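Local coordinates for protein purine nucleoside phosphorylase (Caulobacter vibrioides, PDB 1XFJ) that probably acts as a purine nucleoside phosphorylase of the YfiH/LACC1 family, splitting inosine and methylthioadenosine with phosphate and deaminating adenosine, at residues V20-S32 and D51-F63. Residues are numbered along the deposited sequence; the frame is centred on the assembly and turned at random.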
loop_
_atom_site.group_PDB
_atom_site.type_symbol
_atom_site.label_atom_id
_atom_site.label_comp_id
_atom_site.label_asym_id
_atom_site.label_seq_id
_atom_site.Cartn_x
_atom_site.Cartn_y
_atom_site.Cartn_z
ATOM N N VAL A 20 -7.923 6.058 -15.945
ATOM C CA VAL A 20 -7.391 5.466 -14.723
ATOM C C VAL A 20 -6.972 6.588 -13.781
ATOM O O VAL A 20 -6.300 7.537 -14.186
ATOM C CB VAL A 20 -6.158 4.576 -15.005
ATOM C CG1 VAL A 20 -5.561 4.080 -13.690
ATOM C CG2 VAL A 20 -6.551 3.400 -15.876
ATOM N N LYS A 21 -7.379 6.484 -12.524
ATOM C CA LYS A 21 -7.018 7.497 -11.546
ATOM C C LYS A 21 -6.369 6.774 -10.375
ATOM O O LYS A 21 -6.874 5.750 -9.919
ATOM C CB LYS A 21 -8.269 8.264 -11.094
ATOM C CG LYS A 21 -7.973 9.608 -10.443
ATOM C CD LYS A 21 -9.252 10.416 -10.242
ATOM C CE LYS A 21 -8.958 11.801 -9.677
ATOM N NZ LYS A 21 -8.156 12.624 -10.617
ATOM N N HIS A 22 -5.240 7.298 -9.907
ATOM C CA HIS A 22 -4.509 6.681 -8.805
ATOM C C HIS A 22 -3.966 7.754 -7.883
ATOM O O HIS A 22 -3.870 8.920 -8.261
ATOM C CB HIS A 22 -3.313 5.904 -9.340
ATOM C CG HIS A 22 -2.154 6.779 -9.697
ATOM N ND1 HIS A 22 -1.007 6.844 -8.933
ATOM C CD2 HIS A 22 -1.987 7.669 -10.703
ATOM C CE1 HIS A 22 -0.184 7.737 -9.455
ATOM N NE2 HIS A 22 -0.755 8.253 -10.528
ATOM N N ALA A 23 -3.572 7.342 -6.683
ATOM C CA ALA A 23 -3.007 8.275 -5.728
ATOM C C ALA A 23 -2.517 7.596 -4.468
ATOM O O ALA A 23 -3.138 6.661 -3.966
ATOM C CB ALA A 23 -4.031 9.340 -5.361
ATOM N N PHE A 24 -1.373 8.068 -3.986
ATOM C CA PHE A 24 -0.795 7.598 -2.736
ATOM C C PHE A 24 -1.049 8.825 -1.865
ATOM O O PHE A 24 -0.398 9.855 -2.027
ATOM C CB PHE A 24 0.708 7.350 -2.891
ATOM C CG PHE A 24 1.043 6.206 -3.808
ATOM C CD1 PHE A 24 0.859 4.888 -3.396
ATOM C CD2 PHE A 24 1.526 6.445 -5.092
ATOM C CE1 PHE A 24 1.154 3.821 -4.254
ATOM C CE2 PHE A 24 1.824 5.391 -5.955
ATOM C CZ PHE A 24 1.637 4.074 -5.535
ATOM N N PHE A 25 -2.016 8.727 -0.962
ATOM C CA PHE A 25 -2.352 9.863 -0.122
ATOM C C PHE A 25 -1.370 10.120 1.007
ATOM O O PHE A 25 -0.575 9.249 1.376
ATOM C CB PHE A 25 -3.773 9.690 0.423
ATOM C CG PHE A 25 -4.826 9.785 -0.642
ATOM C CD1 PHE A 25 -5.262 11.030 -1.085
ATOM C CD2 PHE A 25 -5.312 8.638 -1.266
ATOM C CE1 PHE A 25 -6.166 11.135 -2.143
ATOM C CE2 PHE A 25 -6.215 8.728 -2.325
ATOM C CZ PHE A 25 -6.643 9.983 -2.767
ATOM N N THR A 26 -1.420 11.340 1.533
ATOM C CA THR A 26 -0.557 11.742 2.631
ATOM C C THR A 26 -1.418 11.862 3.885
ATOM O O THR A 26 -2.592 11.475 3.886
ATOM C CB THR A 26 0.128 13.105 2.357
ATOM O OG1 THR A 26 -0.839 14.160 2.447
ATOM C CG2 THR A 26 0.757 13.118 0.967
ATOM N N ARG A 27 -0.835 12.397 4.950
ATOM C CA ARG A 27 -1.553 12.565 6.205
ATOM C C ARG A 27 -2.347 13.870 6.196
ATOM O O ARG A 27 -3.166 14.110 7.079
ATOM C CB ARG A 27 -0.564 12.584 7.375
ATOM C CG ARG A 27 0.335 13.812 7.394
ATOM C CD ARG A 27 1.280 13.774 8.579
ATOM N NE ARG A 27 0.559 13.669 9.844
ATOM C CZ ARG A 27 1.137 13.387 11.006
ATOM N NH1 ARG A 27 2.447 13.184 11.060
ATOM N NH2 ARG A 27 0.407 13.297 12.112
ATOM N N GLN A 28 -2.112 14.701 5.187
ATOM C CA GLN A 28 -2.781 15.999 5.090
ATOM C C GLN A 28 -4.110 16.036 4.333
ATOM O O GLN A 28 -4.347 15.235 3.423
ATOM C CB GLN A 28 -1.814 17.020 4.475
ATOM C CG GLN A 28 -0.655 17.393 5.389
ATOM C CD GLN A 28 0.240 18.472 4.804
ATOM O OE1 GLN A 28 -0.216 19.325 4.042
ATOM N NE2 GLN A 28 1.519 18.450 5.172
ATOM N N GLY A 29 -4.978 16.967 4.735
ATOM C CA GLY A 29 -6.263 17.139 4.078
ATOM C C GLY A 29 -7.492 16.577 4.770
ATOM O O GLY A 29 -8.602 16.721 4.252
ATOM N N GLY A 30 -7.304 15.961 5.934
ATOM C CA GLY A 30 -8.420 15.366 6.657
ATOM C C GLY A 30 -8.966 16.179 7.817
ATOM O O GLY A 30 -8.752 17.387 7.894
ATOM N N VAL A 31 -9.669 15.508 8.727
ATOM C CA VAL A 31 -10.272 16.178 9.875
ATOM C C VAL A 31 -9.874 15.604 11.233
ATOM O O VAL A 31 -10.227 16.162 12.271
ATOM C CB VAL A 31 -11.816 16.139 9.781
ATOM C CG1 VAL A 31 -12.274 16.788 8.490
ATOM C CG2 VAL A 31 -12.308 14.703 9.848
ATOM N N SER A 32 -9.144 14.494 11.232
ATOM C CA SER A 32 -8.735 13.865 12.482
ATOM C C SER A 32 -7.786 14.732 13.301
ATOM O O SER A 32 -7.071 15.579 12.760
ATOM C CB SER A 32 -8.104 12.502 12.200
ATOM O OG SER A 32 -9.083 11.618 11.686
ATOM N N ASP A 51 -14.735 10.685 12.266
ATOM C CA ASP A 51 -13.692 11.417 11.558
ATOM C C ASP A 51 -13.084 10.505 10.491
ATOM O O ASP A 51 -12.841 10.933 9.362
ATOM C CB ASP A 51 -12.601 11.908 12.528
ATOM C CG ASP A 51 -13.044 13.112 13.361
ATOM O OD1 ASP A 51 -14.042 13.769 12.994
ATOM O OD2 ASP A 51 -12.384 13.415 14.379
ATOM N N VAL A 52 -12.842 9.247 10.855
ATOM C CA VAL A 52 -12.279 8.283 9.914
ATOM C C VAL A 52 -13.189 8.179 8.696
ATOM O O VAL A 52 -12.722 8.154 7.561
ATOM C CB VAL A 52 -12.133 6.886 10.553
ATOM C CG1 VAL A 52 -11.726 5.870 9.497
ATOM C CG2 VAL A 52 -11.094 6.933 11.674
ATOM N N GLU A 53 -14.496 8.122 8.928
ATOM C CA GLU A 53 -15.436 8.038 7.819
ATOM C C GLU A 53 -15.393 9.290 6.950
ATOM O O GLU A 53 -15.522 9.208 5.724
ATOM C CB GLU A 53 -16.852 7.805 8.345
ATOM C CG GLU A 53 -17.043 6.403 8.899
ATOM C CD GLU A 53 -16.688 5.333 7.878
ATOM O OE1 GLU A 53 -17.323 5.302 6.803
ATOM O OE2 GLU A 53 -15.770 4.528 8.148
ATOM N N GLU A 54 -15.213 10.448 7.578
ATOM C CA GLU A 54 -15.145 11.699 6.833
ATOM C C GLU A 54 -13.886 11.712 5.978
ATOM O O GLU A 54 -13.907 12.167 4.836
ATOM C CB GLU A 54 -15.148 12.893 7.793
ATOM C CG GLU A 54 -14.767 14.238 7.173
ATOM C CD GLU A 54 -15.759 14.744 6.141
ATOM O OE1 GLU A 54 -16.913 14.273 6.135
ATOM O OE2 GLU A 54 -15.387 15.633 5.342
ATOM N N ASN A 55 -12.787 11.203 6.522
ATOM C CA ASN A 55 -11.545 11.170 5.761
ATOM C C ASN A 55 -11.706 10.262 4.549
ATOM O O ASN A 55 -11.277 10.604 3.446
ATOM C CB ASN A 55 -10.385 10.698 6.637
ATOM C CG ASN A 55 -10.086 11.665 7.763
ATOM O OD1 ASN A 55 -10.115 12.879 7.568
ATOM N ND2 ASN A 55 -9.790 11.135 8.947
ATOM N N ARG A 56 -12.333 9.107 4.755
ATOM C CA ARG A 56 -12.562 8.166 3.665
ATOM C C ARG A 56 -13.445 8.803 2.594
ATOM O O ARG A 56 -13.233 8.601 1.400
ATOM C CB ARG A 56 -13.226 6.887 4.188
ATOM C CG ARG A 56 -12.287 5.947 4.926
ATOM C CD ARG A 56 -13.040 4.757 5.509
ATOM N NE ARG A 56 -13.837 4.071 4.497
ATOM C CZ ARG A 56 -13.558 2.868 4.007
ATOM N NH1 ARG A 56 -12.496 2.199 4.436
ATOM N NH2 ARG A 56 -14.345 2.335 3.082
ATOM N N ALA A 57 -14.435 9.579 3.025
ATOM C CA ALA A 57 -15.340 10.236 2.087
ATOM C C ALA A 57 -14.589 11.269 1.252
ATOM O O ALA A 57 -14.839 11.419 0.054
ATOM C CB ALA A 57 -16.482 10.896 2.843
ATOM N N ARG A 58 -13.664 11.984 1.883
ATOM C CA ARG A 58 -12.889 12.991 1.169
ATOM C C ARG A 58 -12.069 12.347 0.065
ATOM O O ARG A 58 -11.976 12.875 -1.047
ATOM C CB ARG A 58 -11.969 13.733 2.134
ATOM C CG ARG A 58 -12.742 14.513 3.171
ATOM C CD ARG A 58 -11.876 15.451 3.984
ATOM N NE ARG A 58 -12.741 16.354 4.739
ATOM C CZ ARG A 58 -12.369 17.525 5.242
ATOM N NH1 ARG A 58 -11.126 17.963 5.088
ATOM N NH2 ARG A 58 -13.257 18.271 5.878
ATOM N N ILE A 59 -11.475 11.203 0.379
ATOM C CA ILE A 59 -10.664 10.482 -0.591
ATOM C C ILE A 59 -11.549 9.968 -1.720
ATOM O O ILE A 59 -11.192 10.073 -2.894
ATOM C CB ILE A 59 -9.915 9.315 0.083
ATOM C CG1 ILE A 59 -8.798 9.876 0.967
ATOM C CG2 ILE A 59 -9.345 8.370 -0.969
ATOM C CD1 ILE A 59 -8.063 8.830 1.780
ATOM N N ALA A 60 -12.706 9.420 -1.363
ATOM C CA ALA A 60 -13.636 8.909 -2.361
ATOM C C ALA A 60 -14.050 10.047 -3.290
ATOM O O ALA A 60 -14.164 9.860 -4.501
ATOM C CB ALA A 60 -14.865 8.313 -1.678
ATOM N N ARG A 61 -14.265 11.230 -2.721
ATOM C CA ARG A 61 -14.664 12.390 -3.515
ATOM C C ARG A 61 -13.550 12.850 -4.458
ATOM O O ARG A 61 -13.821 13.365 -5.546
ATOM C CB ARG A 61 -15.075 13.546 -2.599
ATOM C CG ARG A 61 -15.719 14.703 -3.339
ATOM C CD ARG A 61 -17.041 14.276 -3.958
ATOM N NE ARG A 61 -17.627 15.319 -4.795
ATOM C CZ ARG A 61 -17.103 15.741 -5.941
ATOM N NH1 ARG A 61 -15.975 15.208 -6.394
ATOM N NH2 ARG A 61 -17.706 16.699 -6.636
ATOM N N TRP A 62 -12.301 12.671 -4.038
ATOM C CA TRP A 62 -11.157 13.054 -4.864
ATOM C C TRP A 62 -11.207 12.237 -6.154
ATOM O O TRP A 62 -10.866 12.728 -7.232
ATOM C CB TRP A 62 -9.846 12.758 -4.131
ATOM C CG TRP A 62 -8.609 13.151 -4.898
ATOM C CD1 TRP A 62 -8.013 14.380 -4.922
ATOM C CD2 TRP A 62 -7.825 12.309 -5.752
ATOM N NE1 TRP A 62 -6.904 14.355 -5.735
ATOM C CE2 TRP A 62 -6.765 13.096 -6.258
ATOM C CE3 TRP A 62 -7.914 10.967 -6.140
ATOM C CZ2 TRP A 62 -5.801 12.585 -7.131
ATOM C CZ3 TRP A 62 -6.953 10.457 -7.012
ATOM C CH2 TRP A 62 -5.911 11.268 -7.497
ATOM N N PHE A 63 -11.646 10.987 -6.023
ATOM C CA PHE A 63 -11.752 10.065 -7.149
ATOM C C PHE A 63 -12.998 10.303 -7.989
ATOM O O PHE A 63 -13.145 9.717 -9.064
ATOM C CB PHE A 63 -11.758 8.620 -6.644
ATOM C CG PHE A 63 -10.397 8.091 -6.302
ATOM C CD1 PHE A 63 -9.506 7.734 -7.310
ATOM C CD2 PHE A 63 -10.003 7.951 -4.977
ATOM C CE1 PHE A 63 -8.240 7.244 -7.002
ATOM C CE2 PHE A 63 -8.736 7.462 -4.657
ATOM C CZ PHE A 63 -7.852 7.107 -5.672
HETATM O O HOH W 1 -12.722 16.625 13.349
#
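Lys21 and Phe25, on strand 20-25, pack on the C-terminal turns of helix 51-62, and Gly29 to Ser32 run beside its part from Asp51 to Arg58. The strand and helix axes come within 10.6 Å and run roughly antiparallel, at 143°. Lys21 crosses one face of Trp62 with CE 3.7 Å from the centroid of the six-membered ring; its bend at chi4 (64°) keeps NZ over the same face in a cation-pi contact. Phe25 turns its edge to the opposite face, with the planes at 85°. Ile59 covers a face of Phe25, CG1 standing over the ring centre. Phe63 meets Phe25 obliquely and packs on Ala256 of the neighbouring strand 253-259. At the other end, Asn55 OD1 accepts from Val31 N at 2.9 Å, in the carbonyl plane. Asn55 ND2 gives to Ser32 OG, also 2.9 Å away, and to Asn40 O; Ser32 OG also bonds Asp47. Arg58 NH1 reaches Gly29 O at 2.9 Å, while NE gives a nearly straight hydrogen bond to Glu54 OE2, part of a salt bridge within the helix. Both ends of the Asn55 amide grip the loop after the strand, which sets its rotation. Gly29 O and Glu54 hold the guanidinium flat against Val31 CG1.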